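Local coordinates for C381 turret protein (Sulfolobus turreted icosahedral virus, PDB 4IND) that probably forms part of the turrets of the viral capsid, assembling from five copies of a chain built of three jelly-roll domains, at residues V94-F99 against I132-G137; V86-S91 against P136-L141. All coordinates share one frame; numbering follows the deposited sequence. Where two conformers were deposited one is given.

Contact 1: residues V94-F99 against I132-G137; sequences VTVTPF and IQLPPG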
# COMPACT_ATOMS: atom_id res chain seq x y z
N VAL A 94 -23.72 13.60 36.00
CA VAL A 94 -22.36 14.02 36.31
C VAL A 94 -21.68 14.41 35.02
O VAL A 94 -22.13 14.03 33.95
CB VAL A 94 -21.56 12.90 37.02
CG1 VAL A 94 -22.29 12.50 38.32
CG2 VAL A 94 -21.38 11.70 36.11
N THR A 95 -20.61 15.19 35.11
CA THR A 95 -19.90 15.63 33.92
C THR A 95 -18.46 15.14 33.94
O THR A 95 -17.87 14.91 35.00
CB THR A 95 -19.96 17.15 33.73
OG1 THR A 95 -19.08 17.78 34.67
CG2 THR A 95 -21.36 17.68 33.94
N VAL A 96 -17.91 14.94 32.76
CA VAL A 96 -16.52 14.54 32.62
C VAL A 96 -15.90 15.48 31.60
O VAL A 96 -16.59 15.95 30.69
CB VAL A 96 -16.43 13.07 32.15
CG1 VAL A 96 -15.13 12.82 31.45
CG2 VAL A 96 -16.61 12.11 33.34
N THR A 97 -14.62 15.78 31.77
CA THR A 97 -13.90 16.65 30.85
C THR A 97 -12.84 15.85 30.10
O THR A 97 -11.78 15.54 30.66
CB THR A 97 -13.24 17.81 31.62
OG1 THR A 97 -14.24 18.52 32.37
CG2 THR A 97 -12.53 18.77 30.66
N PRO A 98 -13.12 15.50 28.82
CA PRO A 98 -12.13 14.67 28.12
C PRO A 98 -10.82 15.41 27.90
O PRO A 98 -10.80 16.64 27.81
CB PRO A 98 -12.84 14.33 26.79
CG PRO A 98 -13.86 15.36 26.62
CD PRO A 98 -14.33 15.72 28.01
N PHE A 99 -9.73 14.64 27.82
CA PHE A 99 -8.40 15.17 27.61
C PHE A 99 -8.26 15.84 26.23
O PHE A 99 -7.89 17.00 26.13
CB PHE A 99 -7.40 14.02 27.78
CG PHE A 99 -5.95 14.42 27.75
CD1 PHE A 99 -5.42 15.27 28.71
CD2 PHE A 99 -5.09 13.89 26.79
CE1 PHE A 99 -4.05 15.61 28.70
CE2 PHE A 99 -3.72 14.22 26.77
CZ PHE A 99 -3.21 15.08 27.73
N ILE A 132 -7.42 12.17 32.84
CA ILE A 132 -8.85 12.47 32.94
C ILE A 132 -9.33 12.25 34.37
O ILE A 132 -8.90 11.31 35.05
CB ILE A 132 -9.68 11.64 31.93
CG1 ILE A 132 -11.13 12.15 31.85
CG2 ILE A 132 -9.64 10.16 32.27
CD1 ILE A 132 -11.94 11.48 30.73
N GLN A 133 -10.21 13.12 34.84
CA GLN A 133 -10.81 12.97 36.16
C GLN A 133 -12.17 12.31 36.04
O GLN A 133 -12.91 12.55 35.08
CB GLN A 133 -10.94 14.32 36.86
CG GLN A 133 -9.64 14.96 37.26
CD GLN A 133 -9.84 16.16 38.18
OE1 GLN A 133 -10.75 16.18 39.00
NE2 GLN A 133 -9.00 17.17 38.03
N LEU A 134 -12.51 11.50 37.04
CA LEU A 134 -13.78 10.79 37.08
C LEU A 134 -14.46 11.09 38.40
O LEU A 134 -13.87 10.88 39.45
CB LEU A 134 -13.54 9.28 36.93
CG LEU A 134 -12.78 8.85 35.68
CD1 LEU A 134 -12.36 7.39 35.74
CD2 LEU A 134 -13.59 9.13 34.43
N PRO A 135 -15.70 11.58 38.35
CA PRO A 135 -16.42 11.99 39.57
C PRO A 135 -16.97 10.81 40.37
O PRO A 135 -17.16 9.72 39.83
CB PRO A 135 -17.59 12.84 39.03
CG PRO A 135 -17.84 12.28 37.67
CD PRO A 135 -16.47 11.89 37.13
N PRO A 136 -17.23 11.04 41.67
CA PRO A 136 -17.83 10.05 42.57
C PRO A 136 -19.11 9.43 41.99
O PRO A 136 -19.95 10.14 41.43
CB PRO A 136 -18.16 10.88 43.81
CG PRO A 136 -17.14 11.96 43.80
CD PRO A 136 -16.96 12.32 42.36
N GLY A 137 -19.25 8.12 42.15
CA GLY A 137 -20.48 7.46 41.73
C GLY A 137 -20.37 6.84 40.35
O GLY A 137 -21.23 6.07 39.95
O HOH W 1 -13.18 14.84 34.05
O HOH W 2 -10.47 15.47 33.50

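Contact 2: residues V86-S91 against P136-L141; sequences VYNTNS and PGLAIL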
# COMPACT_ATOMS: atom_id res chain seq x y z
N VAL A 86 -18.45 3.46 31.14
CA VAL A 86 -18.76 3.78 32.55
C VAL A 86 -20.25 3.64 32.81
O VAL A 86 -21.05 3.54 31.88
CB VAL A 86 -18.31 5.21 32.95
CG1 VAL A 86 -16.82 5.41 32.74
CG2 VAL A 86 -19.11 6.25 32.17
N TYR A 87 -20.62 3.62 34.09
CA TYR A 87 -22.01 3.59 34.48
C TYR A 87 -22.20 4.55 35.65
O TYR A 87 -21.50 4.48 36.67
CB TYR A 87 -22.47 2.18 34.87
CG TYR A 87 -23.91 2.15 35.35
CD1 TYR A 87 -24.95 2.07 34.45
CD2 TYR A 87 -24.22 2.23 36.71
CE1 TYR A 87 -26.27 2.05 34.87
CE2 TYR A 87 -25.55 2.22 37.15
CZ TYR A 87 -26.57 2.13 36.22
OH TYR A 87 -27.89 2.12 36.62
N ASN A 88 -23.14 5.48 35.50
CA ASN A 88 -23.36 6.50 36.51
C ASN A 88 -24.35 5.96 37.54
O ASN A 88 -25.55 5.85 37.26
CB ASN A 88 -23.90 7.77 35.86
CG ASN A 88 -24.16 8.88 36.88
OD1 ASN A 88 -23.75 8.77 38.05
ND2 ASN A 88 -24.82 9.95 36.46
N THR A 89 -23.86 5.60 38.71
CA THR A 89 -24.71 5.02 39.74
C THR A 89 -25.50 6.07 40.49
O THR A 89 -26.38 5.74 41.25
CB THR A 89 -23.92 4.20 40.80
OG1 THR A 89 -23.09 5.08 41.55
CG2 THR A 89 -23.04 3.13 40.14
N ASN A 90 -25.15 7.35 40.29
CA ASN A 90 -25.86 8.45 40.94
C ASN A 90 -27.26 8.68 40.35
O ASN A 90 -27.51 8.41 39.18
CB ASN A 90 -25.07 9.77 40.78
CG ASN A 90 -23.64 9.67 41.31
OD1 ASN A 90 -22.78 9.43 40.72
ND2 ASN A 90 -23.49 9.85 42.39
N SER A 91 -28.17 9.23 41.16
CA SER A 91 -29.49 9.58 40.65
C SER A 91 -29.50 11.00 40.07
O SER A 91 -30.57 11.59 39.90
CB SER A 91 -30.51 9.44 41.76
OG SER A 91 -30.17 10.28 42.85
N PRO A 136 -17.23 11.04 41.67
CA PRO A 136 -17.83 10.05 42.57
C PRO A 136 -19.11 9.43 41.99
O PRO A 136 -19.95 10.14 41.43
CB PRO A 136 -18.16 10.88 43.81
CG PRO A 136 -17.14 11.96 43.80
CD PRO A 136 -16.96 12.32 42.36
N GLY A 137 -19.25 8.12 42.15
CA GLY A 137 -20.48 7.46 41.73
C GLY A 137 -20.37 6.84 40.35
O GLY A 137 -21.23 6.07 39.95
N LEU A 138 -19.31 7.17 39.62
CA LEU A 138 -19.10 6.54 38.30
C LEU A 138 -18.45 5.17 38.50
O LEU A 138 -17.42 5.05 39.16
CB LEU A 138 -18.19 7.39 37.42
CG LEU A 138 -18.75 8.37 36.41
CD1 LEU A 138 -17.66 8.70 35.39
CD2 LEU A 138 -20.02 7.83 35.73
N ALA A 139 -19.07 4.14 37.95
CA ALA A 139 -18.46 2.83 37.86
C ALA A 139 -17.62 2.79 36.58
O ALA A 139 -18.08 3.26 35.53
CB ALA A 139 -19.58 1.77 37.79
N ILE A 140 -16.42 2.23 36.65
CA ILE A 140 -15.57 2.10 35.48
C ILE A 140 -15.54 0.65 35.03
O ILE A 140 -15.00 -0.21 35.72
CB ILE A 140 -14.15 2.58 35.78
CG1 ILE A 140 -14.20 3.92 36.52
CG2 ILE A 140 -13.32 2.69 34.51
CD1 ILE A 140 -12.88 4.32 37.18
N LEU A 141 -16.11 0.37 33.86
CA LEU A 141 -16.28 -1.03 33.42
C LEU A 141 -15.16 -1.52 32.49
O LEU A 141 -14.72 -2.68 32.61
CB LEU A 141 -17.63 -1.25 32.74
CG LEU A 141 -18.93 -0.76 33.39
CD1 LEU A 141 -20.13 -1.54 32.84
CD2 LEU A 141 -18.88 -0.86 34.88

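Contact 1: residues V94-F99 against I132-G137
V96 sits between I132 and P135 and touches both with its two methyl groups. CG1 of V96 meets CD1 of I132 at 3.5 Å. CG2 turns the other way along the strand and lies 3.8 Å from CD of P135. The V96 side chain crosses each of these partners at about a right angle. With V96 CG1 anti to the backbone N (chi1 155°), the two branches are split between the two neighbours. The P135 ring also reaches V94, where its CG packs 3.8 Å from V94 CB. I132 is extended, and its CG1 and CD1 run on past V96 to the carbonyl of T97 and to CA of P98.

No direct hydrogen bond joins the segments. Two waters fill in instead. One accepts from T97 N at 2.9 Å and donates to Q133 O. The other accepts from Q133 N at 2.7 Å and donates to T97 O. Strand axes 7.5 Å apart, at 167°, fit this water-spaced antiparallel approach.

Each strand bonds to a partner on its own: 94-96 to 108-110, and 130-134 to 67-71. Further in, L138 packs on V94 and V96, and I118 on I132. The contact joins the edges of two small antiparallel sheets in the first jelly-roll domain, side by side over the sheet that contains strand 138-147, as in a beta sandwich.

Contact 2: residues V86-S91 against P136-L141
Y87 and A139 form the antiparallel hydrogen-bonded pair at the centre of this contact. Y87 N donates to A139 O at 2.9 Å, and A139 N returns the bond to Y87 O at 2.8 Å, nearly straight at 170°. V86 with I140 and N88 with L138 are the non-hydrogen-bonded pairs flanking it.

Past the strand end, T89 grips the carbonyl of G137 twice. Its backbone N gives a 2.9 Å bond tilted from the carbonyl plane. Its hydroxyl OG1 gives a shorter one of 2.6 Å, in the plane and on a lone pair. OG1 stands between the backbone N and the carbonyl carbon (chi1 67°), which lets both donors reach one oxygen. N88 and N90 form an Asx turn, in which N90 N donates to N88 OD1 from above the plane of the side-chain carbonyl. The side-chain nitrogen ND2 of N88 bonds to F92 O.

These strands, 78-88 and 138-147, are the middle pair of a four-stranded antiparallel sheet, one layer of the first jelly-roll sandwich. Strand 114-124 continues the sheet beyond strand 78-88, and strand 19-21 lies beyond strand 138-147.

Apolar packing occurs on both faces. On one, L138 CD2 leans across the pairing, 4.0 Å from V86 CG2 and 3.7 Å from N88 CA. V94 packs on L138 and N88 on this face, and V96 on L138. On the other, the CB atoms of Y87 and A139 lie 4.1 Å apart. The Y87 ring swings away from A139, with T89 CG2 at its edge, and packs against I45 and Y47.

In the fold
From the N terminus, strand 78-88 enters contact 2 first, and a short turn leads into strand 94-96 of contact 1. The chain then runs through strands 108-110 and 114-124 before 130-134 returns to close contact 1. P136 and G137 belong to both contacts, and strand 138-147 next closes contact 2. Contact 1 is therefore nested inside contact 2. Contact 2 joins strands within one sheet, while contact 1 joins small sheets facing it. The two layers meet at several places, among them V94 CG2 and L138 CD2, 4.1 Å apart, and the centres of the contacts are about 10 Å apart. Both lie in the first of the three domains.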